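Local structure of scavenger receptor with C-type lectin type I (Homo sapiens, 2OX8) at residues Arg46-Trp51 against Ile127-Arg132; Asn73-Leu78 against Trp115-Cys120. The protein binds the leukocyte cell-surface glycan Lewis(x) through its C-type lectin carbohydrate-recognition domain and probably acts as a scavenger receptor. All blocks are in the same frame, centred on the assembly; numbering follows the deposited sequence.

Contact 1 (Arg46-Trp51 against Ile127-Arg132); sequences REEQQW and ICEKDR. With ZN (zinc ion), chain F; ZN (zinc ion), chain G.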
ATOM      1  N   ARG A  46      10.715  -2.289  -9.047  1.00 26.45           N
ATOM      2  CA  ARG A  46      11.465  -2.904  -7.965  1.00 28.36           C
ATOM      3  C   ARG A  46      12.290  -1.862  -7.233  1.00 27.09           C
ATOM      4  O   ARG A  46      12.382  -1.902  -6.008  1.00 26.94           O
ATOM      5  CB  ARG A  46      12.384  -4.010  -8.500  1.00 33.90           C
ATOM      6  CG  ARG A  46      13.211  -3.626  -9.717  1.00 40.99           C
ATOM      7  CD  ARG A  46      14.355  -4.614  -9.944  1.00 47.07           C
ATOM      8  NE  ARG A  46      15.191  -4.256 -11.092  1.00 49.66           N
ATOM      9  CZ  ARG A  46      14.873  -4.515 -12.359  1.00 51.68           C
ATOM     10  NH1 ARG A  46      13.736  -5.137 -12.644  1.00 52.67           N
ATOM     11  NH2 ARG A  46      15.698  -4.159 -13.337  1.00 51.30           N
ATOM     12  N   GLU A  47      12.882  -0.929  -7.984  1.00 25.84           N
ATOM     13  CA  GLU A  47      13.707   0.115  -7.388  1.00 24.68           C
ATOM     14  C   GLU A  47      12.920   0.902  -6.361  1.00 24.13           C
ATOM     15  O   GLU A  47      13.457   1.246  -5.309  1.00 27.43           O
ATOM     16  CB  GLU A  47      14.247   1.096  -8.435  1.00 27.01           C
ATOM     17  CG  GLU A  47      15.186   0.514  -9.480  1.00 33.96           C
ATOM     18  CD  GLU A  47      14.451   0.013 -10.725  1.00 40.21           C
ATOM     19  OE1 GLU A  47      13.888  -1.109 -10.691  1.00 40.03           O
ATOM     20  OE2 GLU A  47      14.428   0.758 -11.737  1.00 43.82           O
ATOM     21  N   GLU A  48      11.659   1.205  -6.666  1.00 20.00           N
ATOM     22  CA  GLU A  48      10.827   1.947  -5.732  1.00 17.30           C
ATOM     23  C   GLU A  48      10.581   1.039  -4.528  1.00 16.42           C
ATOM     24  O   GLU A  48      10.777   1.444  -3.387  1.00 18.25           O
ATOM     25  CB  GLU A  48       9.494   2.364  -6.387  1.00 13.81           C
ATOM     26  CG  GLU A  48       8.579   3.199  -5.479  1.00 14.65           C
ATOM     27  CD  GLU A  48       7.237   3.563  -6.126  1.00 14.80           C
ATOM     28  OE1 GLU A  48       6.460   4.341  -5.538  1.00 14.93           O
ATOM     29  OE2 GLU A  48       6.947   3.071  -7.218  1.00 15.22           O
ATOM     30  N   GLN A  49      10.175  -0.197  -4.793  1.00 17.33           N
ATOM     31  CA  GLN A  49       9.923  -1.172  -3.730  1.00 19.81           C
ATOM     32  C   GLN A  49      11.143  -1.339  -2.816  1.00 18.72           C
ATOM     33  O   GLN A  49      10.998  -1.442  -1.607  1.00 19.12           O
ATOM     34  CB  GLN A  49       9.523  -2.528  -4.335  1.00 18.72           C
ATOM     35  CG  GLN A  49       9.467  -3.683  -3.359  1.00 18.64           C
ATOM     36  CD  GLN A  49       8.369  -3.552  -2.335  1.00 21.85           C
ATOM     37  OE1 GLN A  49       7.181  -3.583  -2.669  1.00 22.54           O
ATOM     38  NE2 GLN A  49       8.756  -3.402  -1.066  1.00 22.70           N
ATOM     39  N   GLN A  50      12.342  -1.349  -3.381  1.00 19.13           N
ATOM     40  CA  GLN A  50      13.538  -1.482  -2.549  1.00 22.29           C
ATOM     41  C   GLN A  50      13.776  -0.236  -1.692  1.00 21.74           C
ATOM     42  O   GLN A  50      14.313  -0.335  -0.594  1.00 21.46           O
ATOM     43  CB  GLN A  50      14.775  -1.760  -3.415  1.00 22.10           C
ATOM     44  CG  GLN A  50      14.638  -3.038  -4.251  1.00 26.11           C
ATOM     45  CD  GLN A  50      15.890  -3.374  -5.058  1.00 26.24           C
ATOM     46  OE1 GLN A  50      16.421  -2.533  -5.793  1.00 24.93           O
ATOM     47  NE2 GLN A  50      16.357  -4.614  -4.930  1.00 23.64           N
ATOM     48  N   TRP A  51      13.372   0.932  -2.195  1.00 21.83           N
ATOM     49  CA  TRP A  51      13.550   2.188  -1.465  1.00 21.76           C
ATOM     50  C   TRP A  51      12.555   2.277  -0.324  1.00 22.18           C
ATOM     51  O   TRP A  51      12.904   2.637   0.797  1.00 20.13           O
ATOM     52  CB  TRP A  51      13.329   3.381  -2.382  1.00 21.83           C
ATOM     53  CG  TRP A  51      13.421   4.683  -1.664  1.00 23.88           C
ATOM     54  CD1 TRP A  51      14.558   5.322  -1.279  1.00 24.31           C
ATOM     55  CD2 TRP A  51      12.326   5.503  -1.207  1.00 26.15           C
ATOM     56  NE1 TRP A  51      14.251   6.488  -0.611  1.00 24.22           N
ATOM     57  CE2 TRP A  51      12.889   6.625  -0.550  1.00 25.45           C
ATOM     58  CE3 TRP A  51      10.929   5.398  -1.286  1.00 22.46           C
ATOM     59  CZ2 TRP A  51      12.102   7.638   0.029  1.00 22.05           C
ATOM     60  CZ3 TRP A  51      10.149   6.408  -0.708  1.00 23.65           C
ATOM     61  CH2 TRP A  51      10.742   7.511  -0.059  1.00 21.46           C
ATOM     62  N   ILE A 127       1.037   4.375   4.003  1.00 21.94           N
ATOM     63  CA  ILE A 127       1.959   5.212   3.253  1.00 19.25           C
ATOM     64  C   ILE A 127       1.199   6.060   2.233  1.00 19.81           C
ATOM     65  O   ILE A 127       0.413   5.544   1.436  1.00 20.86           O
ATOM     66  CB  ILE A 127       3.015   4.338   2.509  1.00 14.96           C
ATOM     67  CG1 ILE A 127       3.799   3.500   3.517  1.00 16.07           C
ATOM     68  CG2 ILE A 127       3.972   5.223   1.716  1.00 12.28           C
ATOM     69  CD1 ILE A 127       4.865   2.599   2.879  1.00 16.16           C
ATOM     70  N   CYS A 128       1.421   7.364   2.273  1.00 18.55           N
ATOM     71  CA  CYS A 128       0.783   8.264   1.330  1.00 20.26           C
ATOM     72  C   CYS A 128       1.831   8.672   0.291  1.00 22.46           C
ATOM     73  O   CYS A 128       3.031   8.769   0.583  1.00 24.36           O
ATOM     74  CB  CYS A 128       0.241   9.499   2.036  1.00 20.73           C
ATOM     75  SG  CYS A 128      -1.170   9.220   3.156  1.00 28.27           S
ATOM     76  N   GLU A 129       1.371   8.929  -0.922  1.00 21.07           N
ATOM     77  CA  GLU A 129       2.266   9.264  -2.003  1.00 19.63           C
ATOM     78  C   GLU A 129       1.635  10.317  -2.916  1.00 19.26           C
ATOM     79  O   GLU A 129       0.407  10.385  -3.041  1.00 20.18           O
ATOM     80  CB  GLU A 129       2.562   7.977  -2.782  1.00 19.27           C
ATOM     81  CG  GLU A 129       3.348   8.126  -4.083  1.00 24.88           C
ATOM     82  CD  GLU A 129       3.369   6.839  -4.912  1.00 26.34           C
ATOM     83  OE1 GLU A 129       2.281   6.337  -5.257  1.00 28.42           O
ATOM     84  OE2 GLU A 129       4.462   6.330  -5.227  1.00 26.54           O
ATOM     85  N   LYS A 130       2.478  11.153  -3.514  1.00 15.41           N
ATOM     86  CA  LYS A 130       2.023  12.166  -4.464  1.00 16.91           C
ATOM     87  C   LYS A 130       3.209  12.591  -5.324  1.00 16.85           C
ATOM     88  O   LYS A 130       4.312  12.787  -4.820  1.00 16.70           O
ATOM     89  CB  LYS A 130       1.406  13.376  -3.764  1.00 13.87           C
ATOM     90  CG  LYS A 130       2.308  14.095  -2.785  1.00 16.11           C
ATOM     91  CD  LYS A 130       1.574  15.305  -2.208  1.00 19.20           C
ATOM     92  CE  LYS A 130       2.215  15.824  -0.923  1.00 18.50           C
ATOM     93  NZ  LYS A 130       1.275  16.794  -0.281  1.00 21.41           N
ATOM     94  N   ASP A 131       2.973  12.699  -6.626  1.00 16.91           N
ATOM     95  CA  ASP A 131       3.999  13.074  -7.588  1.00 18.69           C
ATOM     96  C   ASP A 131       3.982  14.597  -7.788  1.00 20.02           C
ATOM     97  O   ASP A 131       2.958  15.169  -8.133  1.00 18.89           O
ATOM     98  CB  ASP A 131       3.724  12.321  -8.909  1.00 16.70           C
ATOM     99  CG  ASP A 131       4.553  12.829 -10.074  1.00 17.90           C
ATOM    100  OD1 ASP A 131       4.471  14.027 -10.407  1.00 21.18           O
ATOM    101  OD2 ASP A 131       5.280  12.032 -10.682  1.00 16.16           O
ATOM    102  N   ARG A 132       5.117  15.251  -7.562  1.00 23.43           N
ATOM    103  CA  ARG A 132       5.199  16.699  -7.734  1.00 24.96           C
ATOM    104  C   ARG A 132       4.926  17.099  -9.170  1.00 27.82           C
ATOM    105  O   ARG A 132       5.089  16.246 -10.070  1.00 30.69           O
ATOM    106  CB  ARG A 132       6.582  17.213  -7.328  1.00 24.41           C
ATOM    107  CG  ARG A 132       6.934  16.938  -5.881  1.00 25.43           C
ATOM    108  CD  ARG A 132       8.137  17.756  -5.439  1.00 27.29           C
ATOM    109  NE  ARG A 132       9.404  17.271  -5.983  1.00 28.93           N
ATOM    110  CZ  ARG A 132       9.939  16.087  -5.695  1.00 30.06           C
ATOM    111  NH1 ARG A 132       9.321  15.247  -4.868  1.00 30.82           N
ATOM    112  NH2 ARG A 132      11.105  15.746  -6.219  1.00 29.50           N
TER
HETATM  113 ZN    ZN F   2       4.791   4.937  -6.418  1.00 22.90          ZN
HETATM  114 ZN    ZN G   3       6.445  11.483 -11.940  1.00 32.22          ZN

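Contact 2 (Asn73-Leu78 against Trp115-Cys120); sequences NEWKWL and WNDFQC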
ATOM      1  N   ASN A  73     -10.601 -10.644  -7.066  1.00 47.21           N
ATOM      2  CA  ASN A  73      -9.411 -11.244  -7.672  1.00 45.94           C
ATOM      3  C   ASN A  73      -8.768 -10.434  -8.790  1.00 44.31           C
ATOM      4  O   ASN A  73      -7.783 -10.876  -9.383  1.00 42.91           O
ATOM      5  CB  ASN A  73      -9.718 -12.646  -8.193  1.00 47.57           C
ATOM      6  CG  ASN A  73     -10.465 -13.485  -7.187  1.00 50.05           C
ATOM      7  OD1 ASN A  73     -10.101 -13.535  -6.009  1.00 51.58           O
ATOM      8  ND2 ASN A  73     -11.518 -14.160  -7.645  1.00 51.19           N
ATOM      9  N   GLU A  74      -9.326  -9.261  -9.084  1.00 42.76           N
ATOM     10  CA  GLU A  74      -8.787  -8.378 -10.128  1.00 42.47           C
ATOM     11  C   GLU A  74      -8.128  -7.198  -9.390  1.00 39.85           C
ATOM     12  O   GLU A  74      -8.682  -6.092  -9.322  1.00 40.20           O
ATOM     13  CB  GLU A  74      -9.934  -7.906 -11.046  1.00 45.29           C
ATOM     14  CG  GLU A  74      -9.523  -7.263 -12.384  1.00 49.70           C
ATOM     15  CD  GLU A  74     -10.730  -6.960 -13.288  1.00 53.01           C
ATOM     16  OE1 GLU A  74     -10.609  -6.147 -14.241  1.00 53.03           O
ATOM     17  OE2 GLU A  74     -11.806  -7.547 -13.046  1.00 55.78           O
ATOM     18  N   TRP A  75      -6.945  -7.455  -8.830  1.00 35.34           N
ATOM     19  CA  TRP A  75      -6.218  -6.455  -8.050  1.00 31.85           C
ATOM     20  C   TRP A  75      -5.738  -5.285  -8.868  1.00 30.62           C
ATOM     21  O   TRP A  75      -5.122  -5.460  -9.920  1.00 30.87           O
ATOM     22  CB  TRP A  75      -5.044  -7.108  -7.284  1.00 28.36           C
ATOM     23  CG  TRP A  75      -5.549  -8.044  -6.221  1.00 24.17           C
ATOM     24  CD1 TRP A  75      -6.171  -9.246  -6.428  1.00 24.14           C
ATOM     25  CD2 TRP A  75      -5.699  -7.757  -4.819  1.00 22.57           C
ATOM     26  NE1 TRP A  75      -6.717  -9.708  -5.257  1.00 23.37           N
ATOM     27  CE2 TRP A  75      -6.444  -8.820  -4.253  1.00 19.44           C
ATOM     28  CE3 TRP A  75      -5.283  -6.703  -3.991  1.00 21.30           C
ATOM     29  CZ2 TRP A  75      -6.785  -8.860  -2.900  1.00 17.81           C
ATOM     30  CZ3 TRP A  75      -5.623  -6.744  -2.640  1.00 20.88           C
ATOM     31  CH2 TRP A  75      -6.369  -7.818  -2.109  1.00 21.13           C
ATOM     32  N   LYS A  76      -6.034  -4.088  -8.367  1.00 29.13           N
ATOM     33  CA  LYS A  76      -5.659  -2.845  -9.032  1.00 27.14           C
ATOM     34  C   LYS A  76      -5.245  -1.749  -8.062  1.00 25.54           C
ATOM     35  O   LYS A  76      -5.663  -1.719  -6.901  1.00 24.16           O
ATOM     36  CB  LYS A  76      -6.832  -2.305  -9.852  1.00 29.59           C
ATOM     37  CG  LYS A  76      -7.293  -3.149 -11.017  1.00 29.26           C
ATOM     38  CD  LYS A  76      -8.513  -2.486 -11.621  1.00 32.50           C
ATOM     39  CE  LYS A  76      -9.177  -3.322 -12.698  1.00 34.24           C
ATOM     40  NZ  LYS A  76     -10.567  -2.819 -12.911  1.00 36.93           N
ATOM     41  N   TRP A  77      -4.424  -0.834  -8.561  1.00 24.40           N
ATOM     42  CA  TRP A  77      -3.982   0.301  -7.776  1.00 21.95           C
ATOM     43  C   TRP A  77      -5.162   1.263  -7.828  1.00 21.73           C
ATOM     44  O   TRP A  77      -5.915   1.241  -8.804  1.00 24.68           O
ATOM     45  CB  TRP A  77      -2.760   0.931  -8.427  1.00 22.41           C
ATOM     46  CG  TRP A  77      -1.559   0.063  -8.406  1.00 23.26           C
ATOM     47  CD1 TRP A  77      -0.925  -0.478  -9.481  1.00 26.00           C
ATOM     48  CD2 TRP A  77      -0.800  -0.324  -7.252  1.00 22.90           C
ATOM     49  NE1 TRP A  77       0.189  -1.177  -9.072  1.00 26.94           N
ATOM     50  CE2 TRP A  77       0.288  -1.099  -7.710  1.00 21.79           C
ATOM     51  CE3 TRP A  77      -0.933  -0.089  -5.878  1.00 23.44           C
ATOM     52  CZ2 TRP A  77       1.238  -1.641  -6.845  1.00 21.86           C
ATOM     53  CZ3 TRP A  77       0.016  -0.632  -5.015  1.00 23.95           C
ATOM     54  CH2 TRP A  77       1.086  -1.399  -5.505  1.00 22.80           C
ATOM     55  N   LEU A  78      -5.335   2.100  -6.806  1.00 19.25           N
ATOM     56  CA  LEU A  78      -6.466   3.032  -6.771  1.00 19.81           C
ATOM     57  C   LEU A  78      -6.677   3.883  -8.044  1.00 20.21           C
ATOM     58  O   LEU A  78      -7.681   4.581  -8.160  1.00 21.54           O
ATOM     59  CB  LEU A  78      -6.342   3.973  -5.566  1.00 16.65           C
ATOM     60  CG  LEU A  78      -6.283   3.333  -4.187  1.00 15.58           C
ATOM     61  CD1 LEU A  78      -5.892   4.380  -3.164  1.00 11.01           C
ATOM     62  CD2 LEU A  78      -7.605   2.695  -3.848  1.00 14.44           C
ATOM     63  N   TRP A 115       3.998  -7.921  -0.172  1.00 20.92           N
ATOM     64  CA  TRP A 115       2.601  -7.529  -0.012  1.00 20.77           C
ATOM     65  C   TRP A 115       1.752  -8.698   0.450  1.00 23.37           C
ATOM     66  O   TRP A 115       1.906  -9.835  -0.014  1.00 24.42           O
ATOM     67  CB  TRP A 115       2.024  -6.995  -1.322  1.00 18.19           C
ATOM     68  CG  TRP A 115       2.904  -6.019  -2.006  1.00 15.26           C
ATOM     69  CD1 TRP A 115       3.891  -5.261  -1.440  1.00 14.88           C
ATOM     70  CD2 TRP A 115       2.901  -5.706  -3.397  1.00 15.29           C
ATOM     71  NE1 TRP A 115       4.515  -4.495  -2.401  1.00 17.07           N
ATOM     72  CE2 TRP A 115       3.923  -4.747  -3.612  1.00 16.09           C
ATOM     73  CE3 TRP A 115       2.136  -6.144  -4.488  1.00 14.28           C
ATOM     74  CZ2 TRP A 115       4.194  -4.216  -4.872  1.00 13.58           C
ATOM     75  CZ3 TRP A 115       2.404  -5.622  -5.740  1.00 14.87           C
ATOM     76  CH2 TRP A 115       3.425  -4.665  -5.922  1.00 17.87           C
ATOM     77  N   ASN A 116       0.840  -8.394   1.359  1.00 25.02           N
ATOM     78  CA  ASN A 116      -0.048  -9.374   1.930  1.00 27.84           C
ATOM     79  C   ASN A 116      -1.417  -8.731   1.800  1.00 31.40           C
ATOM     80  O   ASN A 116      -1.532  -7.508   1.767  1.00 30.72           O
ATOM     81  CB  ASN A 116       0.332  -9.579   3.405  1.00 29.55           C
ATOM     82  CG  ASN A 116      -0.326 -10.801   4.029  1.00 31.66           C
ATOM     83  OD1 ASN A 116      -0.389 -11.873   3.419  1.00 33.84           O
ATOM     84  ND2 ASN A 116      -0.801 -10.649   5.261  1.00 29.89           N
ATOM     85  N   ASP A 117      -2.463  -9.535   1.692  1.00 34.38           N
ATOM     86  CA  ASP A 117      -3.775  -8.945   1.587  1.00 37.56           C
ATOM     87  C   ASP A 117      -4.481  -9.154   2.907  1.00 38.48           C
ATOM     88  O   ASP A 117      -4.904 -10.254   3.224  1.00 40.81           O
ATOM     89  CB  ASP A 117      -4.562  -9.573   0.436  1.00 39.36           C
ATOM     90  CG  ASP A 117      -4.886 -11.016   0.680  1.00 40.98           C
ATOM     91  OD1 ASP A 117      -3.941 -11.781   0.966  1.00 43.09           O
ATOM     92  OD2 ASP A 117      -6.079 -11.381   0.585  1.00 39.17           O
ATOM     93  N   PHE A 118      -4.578  -8.087   3.683  1.00 39.37           N
ATOM     94  CA  PHE A 118      -5.229  -8.120   4.979  1.00 40.38           C
ATOM     95  C   PHE A 118      -6.691  -7.798   4.752  1.00 42.49           C
ATOM     96  O   PHE A 118      -7.122  -7.596   3.613  1.00 42.87           O
ATOM     97  CB  PHE A 118      -4.655  -7.041   5.901  1.00 39.67           C
ATOM     98  CG  PHE A 118      -3.164  -6.936   5.866  1.00 39.67           C
ATOM     99  CD1 PHE A 118      -2.509  -6.531   4.709  1.00 37.65           C
ATOM    100  CD2 PHE A 118      -2.411  -7.229   6.998  1.00 38.74           C
ATOM    101  CE1 PHE A 118      -1.123  -6.419   4.684  1.00 38.82           C
ATOM    102  CE2 PHE A 118      -1.022  -7.119   6.978  1.00 36.90           C
ATOM    103  CZ  PHE A 118      -0.381  -6.715   5.822  1.00 37.06           C
ATOM    104  N   GLN A 119      -7.455  -7.753   5.839  1.00 43.30           N
ATOM    105  CA  GLN A 119      -8.850  -7.382   5.728  1.00 44.72           C
ATOM    106  C   GLN A 119      -8.928  -5.900   6.049  1.00 44.31           C
ATOM    107  O   GLN A 119      -8.273  -5.413   6.974  1.00 43.72           O
ATOM    108  CB  GLN A 119      -9.747  -8.133   6.714  1.00 46.40           C
ATOM    109  CG  GLN A 119     -11.197  -7.662   6.574  1.00 49.20           C
ATOM    110  CD  GLN A 119     -12.078  -8.037   7.738  1.00 50.51           C
ATOM    111  OE1 GLN A 119     -12.524  -9.180   7.853  1.00 51.47           O
ATOM    112  NE2 GLN A 119     -12.335  -7.072   8.616  1.00 50.57           N
ATOM    113  N   CYS A 120      -9.731  -5.178   5.285  1.00 44.71           N
ATOM    114  CA  CYS A 120      -9.885  -3.758   5.521  1.00 46.46           C
ATOM    115  C   CYS A 120     -10.512  -3.655   6.909  1.00 47.41           C
ATOM    116  O   CYS A 120     -10.720  -4.672   7.570  1.00 47.88           O
ATOM    117  CB  CYS A 120     -10.785  -3.175   4.441  1.00 45.88           C
ATOM    118  SG  CYS A 120     -10.529  -3.990   2.821  1.00 48.69           S
TER

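Contact 1 (Arg46-Trp51 against Ile127-Arg132)
The carboxylates of Glu48 and Glu129 meet from opposite directions, their planes turned 35° apart, at a zinc ion that both ligate. Each group offers a single oxygen to the metal: Glu48 OE1 lies 2.0 Å from the zinc and Glu129 OE2 1.9 Å from it. The second oxygens stand well back, Glu48 OE2 at 3.0 Å from the zinc, so both carboxylates bind in the monodentate manner. Glu48 OE1 and Glu129 OE2 are 2.8 Å apart, and the two oxygens subtend about 95° at the ion; the shared cation probably offsets what would otherwise be repulsion of two negative charges. Such a bridge reaches far. The nearest CA atoms, those of Glu48 and Glu129, are 11.9 Å apart, and Glu48 spans its share with CG anti to the backbone N (chi1 -178°) and the chain extended to its end. In the C-type lectin fold this metal ties helix 46-55 to the last strand, 125-131, with the carbonyl of Phe42 as a further ligand, a placement reminiscent of the auxiliary cation site 4 of some relatives. Tyr17 OH hydrogen-bonds to the ligating oxygen of Glu48, while Asn44 N hydrogen-bonds to OE2 and helps to fix the carboxylate's rotation. Beyond the bridge, Asp131 OD2 binds another zinc at 1.8 Å, together with Asp14.

Contact 2 (Asn73-Leu78 against Trp115-Cys120)
Trp77 and Trp115 meet in a T-shaped pair: the edge of the Trp77 six-membered ring is directed at the face of the Trp115 six-membered ring, with centroids 5.5 Å apart and planes at 77°. The touching edge is the far end of the benzo ring, where Trp77 CZ2 comes within 3.8 Å of Trp115 CH2. Trp77 CH2 stands 4.0 Å above the plane of the Trp115 indole, displaced toward its rim. Trp77 does not start out aimed at its partner; with CG beside the backbone N and anti to the carbonyl carbon (chi1 -67°), the long indole brings its outer edge there all the same. Asp117, two residues on from Trp115, takes the other half of the contact. Its methylene packs against the Trp75 ring, CB approaching Trp75 CH2 at 3.6 Å, and its carboxylate plane is turned 89° from that of the indole. Trp115, Asn116 and Asp117 spell the WND motif of C-type lectins, whose Asn and Asp help to form the principal calcium site in many calcium-dependent, sugar-binding relatives. Here only side chains meet, because the paired strands 62-67 and 106-109 come between strands 76-77 and 115-118 in the sheet; Leu66 of strand 62-67 touches Trp75, Trp77 and Trp115. Trp88 enlarges the aromatic cluster by meeting both Trp75 and Trp115 edge-to-face. At the polar side of the motif, Gln92, the first residue of the QPD sequence found in galactose-type members, gives a hydrogen bond from NE2 to Asn116 OD1. Cys120, just past the strand, is held by its disulfide to Cys106.

Contact 1 and contact 2 lie with centres about 17 Å apart, on opposite sides of the chain's centre, yet Trp115 NE1 of contact 2 is 2.8 Å from Gln49 OE1, a probable hydrogen bond to the helix of contact 1. Phe42 makes a second connection, since its carbonyl binds the zinc of contact 1 while its ring meets Trp77 of contact 2. Strands 115-118 and 125-131 belong to one sheet. By chain order, 73-120 falling between 51 and 127, contact 2 is nested within the loop that contact 1 closes. The zinc bound by Asp68, Glu72, His100 and Asp105, separate from both zincs of contact 1, lies on the contact 2 side, about 4 Å from the Trp75 side chain.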